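Long-range contact in Slr0280 protein (Synechocystis sp., PDB 5H3K), which is of unknown function but carries a phosphodiester glycosidase (NAGPA) family domain and so may hydrolyse phosphodiester-linked sugars: residues L325-N339 and L576-L590. Numbering follows the deposited sequence.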
loop_
_atom_site.group_PDB
_atom_site.type_symbol
_atom_site.label_atom_id
_atom_site.label_comp_id
_atom_site.label_asym_id
_atom_site.label_seq_id
_atom_site.Cartn_x
_atom_site.Cartn_y
_atom_site.Cartn_z
ATOM N N LEU A 325 0.700 5.706 0.227
ATOM C CA LEU A 325 0.069 4.512 -0.321
ATOM C C LEU A 325 -1.446 4.591 -0.145
ATOM O O LEU A 325 -2.205 4.234 -1.052
ATOM C CB LEU A 325 0.626 3.252 0.369
ATOM C CG LEU A 325 0.170 1.829 0.001
ATOM C CD1 LEU A 325 -1.155 1.453 0.638
ATOM C CD2 LEU A 325 0.108 1.587 -1.521
ATOM N N VAL A 326 -1.887 5.059 1.016
ATOM C CA VAL A 326 -3.316 5.109 1.291
ATOM C C VAL A 326 -4.025 6.109 0.367
ATOM O O VAL A 326 -5.187 5.911 0.006
ATOM C CB VAL A 326 -3.617 5.381 2.789
ATOM C CG1 VAL A 326 -3.498 6.877 3.090
ATOM C CG2 VAL A 326 -5.009 4.853 3.152
ATOM N N THR A 327 -3.311 7.163 -0.038
ATOM C CA THR A 327 -3.829 8.142 -1.002
ATOM C C THR A 327 -3.899 7.541 -2.403
ATOM O O THR A 327 -4.887 7.747 -3.132
ATOM C CB THR A 327 -2.979 9.432 -1.013
ATOM O OG1 THR A 327 -3.015 10.018 0.298
ATOM C CG2 THR A 327 -3.536 10.427 -2.019
ATOM N N ILE A 328 -2.863 6.791 -2.784
ATOM C CA ILE A 328 -2.903 6.060 -4.048
ATOM C C ILE A 328 -4.123 5.137 -4.057
ATOM O O ILE A 328 -4.893 5.138 -5.016
ATOM C CB ILE A 328 -1.610 5.233 -4.282
ATOM C CG1 ILE A 328 -0.388 6.166 -4.396
ATOM C CG2 ILE A 328 -1.754 4.347 -5.520
ATOM C CD1 ILE A 328 0.969 5.426 -4.495
ATOM N N ALA A 329 -4.311 4.372 -2.974
ATOM C CA ALA A 329 -5.420 3.419 -2.873
ATOM C C ALA A 329 -6.785 4.112 -3.002
ATOM O O ALA A 329 -7.666 3.664 -3.757
ATOM C CB ALA A 329 -5.340 2.638 -1.539
ATOM N N ARG A 330 -6.970 5.198 -2.261
ATOM C CA ARG A 330 -8.228 5.930 -2.306
ATOM C C ARG A 330 -8.463 6.566 -3.673
ATOM O O ARG A 330 -9.531 6.387 -4.271
ATOM C CB ARG A 330 -8.277 7.012 -1.209
ATOM C CG ARG A 330 -8.387 6.465 0.205
ATOM C CD ARG A 330 -7.975 7.514 1.220
ATOM N NE ARG A 330 -8.037 6.997 2.582
ATOM C CZ ARG A 330 -7.541 7.620 3.644
ATOM N NH1 ARG A 330 -6.907 8.778 3.511
ATOM N NH2 ARG A 330 -7.654 7.061 4.841
ATOM N N ASP A 331 -7.484 7.325 -4.165
ATOM C CA ASP A 331 -7.686 8.096 -5.388
ATOM C C ASP A 331 -7.850 7.227 -6.639
ATOM O O ASP A 331 -8.568 7.595 -7.567
ATOM C CB ASP A 331 -6.576 9.153 -5.569
ATOM C CG ASP A 331 -6.600 10.251 -4.478
ATOM O OD1 ASP A 331 -7.443 10.199 -3.547
ATOM O OD2 ASP A 331 -5.749 11.167 -4.555
ATOM N N GLN A 332 -7.228 6.056 -6.661
ATOM C CA GLN A 332 -7.334 5.178 -7.825
ATOM C C GLN A 332 -8.274 3.999 -7.575
ATOM O O GLN A 332 -8.321 3.050 -8.364
ATOM C CB GLN A 332 -5.939 4.728 -8.302
ATOM C CG GLN A 332 -5.044 5.933 -8.660
ATOM C CD GLN A 332 -3.708 5.569 -9.282
ATOM O OE1 GLN A 332 -3.639 4.840 -10.278
ATOM N NE2 GLN A 332 -2.636 6.097 -8.709
ATOM N N ARG A 333 -9.023 4.086 -6.474
ATOM C CA ARG A 333 -10.143 3.180 -6.165
ATOM C C ARG A 333 -9.781 1.700 -6.085
ATOM O O ARG A 333 -10.534 0.841 -6.573
ATOM C CB ARG A 333 -11.289 3.371 -7.165
ATOM C CG ARG A 333 -11.586 4.840 -7.446
ATOM C CD ARG A 333 -12.784 5.323 -6.677
ATOM N NE ARG A 333 -14.015 4.730 -7.197
ATOM C CZ ARG A 333 -15.237 5.129 -6.862
ATOM N NH1 ARG A 333 -15.392 6.134 -6.011
ATOM N NH2 ARG A 333 -16.301 4.525 -7.376
ATOM N N ALA A 334 -8.638 1.405 -5.468
ATOM C CA ALA A 334 -8.216 0.022 -5.263
ATOM C C ALA A 334 -8.880 -0.537 -4.010
ATOM O O ALA A 334 -8.923 0.121 -2.967
ATOM C CB ALA A 334 -6.692 -0.067 -5.134
ATOM N N ALA A 335 -9.391 -1.760 -4.105
ATOM C CA ALA A 335 -9.945 -2.423 -2.935
ATOM C C ALA A 335 -8.848 -2.793 -1.940
ATOM O O ALA A 335 -9.066 -2.738 -0.728
ATOM C CB ALA A 335 -10.727 -3.669 -3.351
ATOM N N VAL A 336 -7.690 -3.211 -2.456
ATOM C CA VAL A 336 -6.503 -3.504 -1.643
ATOM C C VAL A 336 -5.293 -2.906 -2.342
ATOM O O VAL A 336 -5.227 -2.889 -3.577
ATOM C CB VAL A 336 -6.239 -5.038 -1.478
ATOM C CG1 VAL A 336 -5.373 -5.314 -0.245
ATOM C CG2 VAL A 336 -7.542 -5.824 -1.369
ATOM N N ALA A 337 -4.320 -2.415 -1.581
ATOM C CA ALA A 337 -3.064 -2.006 -2.194
ATOM C C ALA A 337 -1.927 -2.202 -1.226
ATOM O O ALA A 337 -2.108 -2.079 -0.015
ATOM C CB ALA A 337 -3.127 -0.548 -2.657
ATOM N N ILE A 338 -0.751 -2.529 -1.757
ATOM C CA ILE A 338 0.467 -2.561 -0.949
ATOM C C ILE A 338 1.521 -1.742 -1.684
ATOM O O ILE A 338 1.544 -1.705 -2.919
ATOM C CB ILE A 338 0.936 -4.013 -0.661
ATOM C CG1 ILE A 338 2.035 -4.020 0.411
ATOM C CG2 ILE A 338 1.389 -4.720 -1.948
ATOM C CD1 ILE A 338 2.423 -5.427 0.886
ATOM N N ASN A 339 2.373 -1.046 -0.941
ATOM C CA ASN A 339 3.505 -0.357 -1.558
ATOM C C ASN A 339 4.377 -1.373 -2.296
ATOM O O ASN A 339 4.465 -2.559 -1.907
ATOM C CB ASN A 339 4.339 0.348 -0.486
ATOM C CG ASN A 339 5.120 -0.629 0.351
ATOM O OD1 ASN A 339 4.550 -1.359 1.172
ATOM N ND2 ASN A 339 6.437 -0.688 0.124
ATOM N N LEU A 576 9.353 -6.608 -1.427
ATOM C CA LEU A 576 9.006 -5.305 -1.991
ATOM C C LEU A 576 9.753 -4.265 -1.167
ATOM O O LEU A 576 10.456 -4.619 -0.206
ATOM C CB LEU A 576 7.482 -5.088 -1.922
ATOM C CG LEU A 576 6.625 -6.070 -2.749
ATOM C CD1 LEU A 576 5.100 -5.909 -2.499
ATOM C CD2 LEU A 576 6.930 -5.952 -4.237
ATOM N N ASP A 577 9.626 -2.988 -1.518
ATOM C CA ASP A 577 10.264 -1.923 -0.736
ATOM C C ASP A 577 9.746 -1.956 0.717
ATOM O O ASP A 577 8.581 -2.273 0.972
ATOM C CB ASP A 577 9.973 -0.569 -1.405
ATOM C CG ASP A 577 10.748 0.594 -0.799
ATOM O OD1 ASP A 577 11.804 0.401 -0.140
ATOM O OD2 ASP A 577 10.288 1.747 -1.024
ATOM N N GLY A 578 10.617 -1.660 1.676
ATOM C CA GLY A 578 10.222 -1.720 3.075
ATOM C C GLY A 578 10.490 -0.448 3.853
ATOM O O GLY A 578 10.420 0.661 3.302
ATOM N N GLY A 579 10.797 -0.600 5.138
ATOM C CA GLY A 579 11.014 0.546 6.009
ATOM C C GLY A 579 9.762 1.401 6.113
ATOM O O GLY A 579 8.657 0.868 6.222
ATOM N N SER A 580 9.926 2.721 6.067
ATOM C CA SER A 580 8.785 3.640 6.156
ATOM C C SER A 580 7.872 3.535 4.928
ATOM O O SER A 580 6.732 3.993 4.952
ATOM C CB SER A 580 9.278 5.083 6.314
ATOM O OG SER A 580 10.085 5.447 5.208
ATOM N N SER A 581 8.364 2.934 3.852
ATOM C CA SER A 581 7.502 2.717 2.688
ATOM C C SER A 581 6.433 1.653 2.940
ATOM O O SER A 581 5.372 1.695 2.319
ATOM C CB SER A 581 8.313 2.318 1.460
ATOM O OG SER A 581 9.220 3.344 1.094
ATOM N N THR A 582 6.700 0.715 3.845
ATOM C CA THR A 582 5.756 -0.393 4.055
ATOM C C THR A 582 4.382 0.138 4.456
ATOM O O THR A 582 4.258 0.877 5.422
ATOM C CB THR A 582 6.265 -1.405 5.103
ATOM O OG1 THR A 582 7.400 -2.105 4.566
ATOM C CG2 THR A 582 5.168 -2.434 5.431
ATOM N N SER A 583 3.353 -0.256 3.707
ATOM C CA SER A 583 1.982 0.158 3.989
ATOM C C SER A 583 1.011 -0.702 3.179
ATOM O O SER A 583 1.240 -0.986 2.000
ATOM C CB SER A 583 1.810 1.657 3.701
ATOM O OG SER A 583 2.608 2.040 2.578
ATOM N N LEU A 584 -0.058 -1.128 3.832
ATOM C CA LEU A 584 -1.014 -2.062 3.242
ATOM C C LEU A 584 -2.403 -1.505 3.499
ATOM O O LEU A 584 -2.796 -1.340 4.659
ATOM C CB LEU A 584 -0.853 -3.439 3.904
ATOM C CG LEU A 584 -1.853 -4.559 3.611
ATOM C CD1 LEU A 584 -1.957 -4.767 2.114
ATOM C CD2 LEU A 584 -1.401 -5.840 4.307
ATOM N N ALA A 585 -3.142 -1.197 2.424
ATOM C CA ALA A 585 -4.451 -0.546 2.557
ATOM C C ALA A 585 -5.571 -1.485 2.136
ATOM O O ALA A 585 -5.450 -2.199 1.140
ATOM C CB ALA A 585 -4.521 0.762 1.737
ATOM N N LEU A 586 -6.669 -1.473 2.891
ATOM C CA LEU A 586 -7.834 -2.279 2.560
ATOM C C LEU A 586 -9.062 -1.397 2.703
ATOM O O LEU A 586 -9.271 -0.783 3.755
ATOM C CB LEU A 586 -7.929 -3.503 3.489
ATOM C CG LEU A 586 -9.151 -4.412 3.271
ATOM C CD1 LEU A 586 -9.052 -5.126 1.925
ATOM C CD2 LEU A 586 -9.320 -5.419 4.424
ATOM N N GLY A 587 -9.867 -1.324 1.647
ATOM C CA GLY A 587 -10.991 -0.399 1.630
ATOM C C GLY A 587 -10.549 1.036 1.874
ATOM O O GLY A 587 -11.251 1.809 2.531
ATOM N N GLY A 588 -9.368 1.389 1.374
ATOM C CA GLY A 588 -8.866 2.749 1.511
ATOM C C GLY A 588 -8.417 3.171 2.907
ATOM O O GLY A 588 -8.411 4.370 3.213
ATOM N N GLN A 589 -8.040 2.204 3.745
ATOM C CA GLN A 589 -7.491 2.489 5.072
ATOM C C GLN A 589 -6.259 1.639 5.287
ATOM O O GLN A 589 -6.229 0.491 4.868
ATOM C CB GLN A 589 -8.496 2.182 6.190
ATOM C CG GLN A 589 -9.857 2.861 6.027
ATOM C CD GLN A 589 -9.801 4.372 6.177
ATOM O OE1 GLN A 589 -8.803 4.937 6.641
ATOM N NE2 GLN A 589 -10.885 5.037 5.792
ATOM N N LEU A 590 -5.249 2.185 5.961
ATOM C CA LEU A 590 -4.066 1.384 6.299
ATOM C C LEU A 590 -4.369 0.373 7.389
ATOM O O LEU A 590 -4.995 0.707 8.404
ATOM C CB LEU A 590 -2.908 2.271 6.771
ATOM C CG LEU A 590 -2.195 3.171 5.770
ATOM C CD1 LEU A 590 -0.927 3.776 6.427
ATOM C CD2 LEU A 590 -1.858 2.414 4.494
HETATM O O HOH W 1 2.632 4.840 2.263
HETATM O O HOH W 2 -7.487 0.055 -0.417
HETATM O O HOH W 3 7.471 1.528 -1.778
#
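Ala585 lies beneath helix 325-331, its CB 3.6 Å from Leu325 CD1 and 3.9 Å from Ala329 CB, and so small a residue lets the helix settle close to the strand. Val326 extends this dry layer, its CB 3.8 Å from Leu590 CD2. Below, strands 336-339 and 584-586 run antiparallel (171°), with Ala337 and Ala585 exchanging two backbone hydrogen bonds. On the sheet face away from the helix, Val336 lies alongside Leu584 and Leu586, its CG2 3.7 Å from Leu586 CD1.

At the strand end, Asn339 turns CG between its own N and carbonyl carbon (chi1 72°), which brings the amide to the 577-583 loop. ND2 donates to Asp577 O at 2.8 Å, and OD1 accepts from Ser583 N at 3.0 Å, from above the amide plane; Ser532 OG also bonds OD1, so the amide is held at both ends. By contrast, the buried Asn339 O has no polar partner.

The turn end is more open to solvent: Arg330 and Gly587 are partly exposed. One water links Ala334 O to Gly588 N, and Arg330 reaches along the helix flank to the turn. Its NE donates to Gly588 O at 2.7 Å, while NH2 meets Gln589 OE1 at 3.0 Å in the guanidinium plane, the two flat groups inclined by 66°. Val326 CG2 touches one guanidinium face, and Gln589 NE2 bonds Pro64 O. A methionine in place of Arg330 would probably leave Gly588 O and Gln589 OE1 without their side-chain donor.

Gly587 and Gly588, both at positive phi, form the two-residue type I' turn of a β-hairpin whose first strand, 584-586, pairs antiparallel with 336-339: a helix-covered antiparallel sheet, its hairpin side belonging to the phosphodiester glycosidase family region.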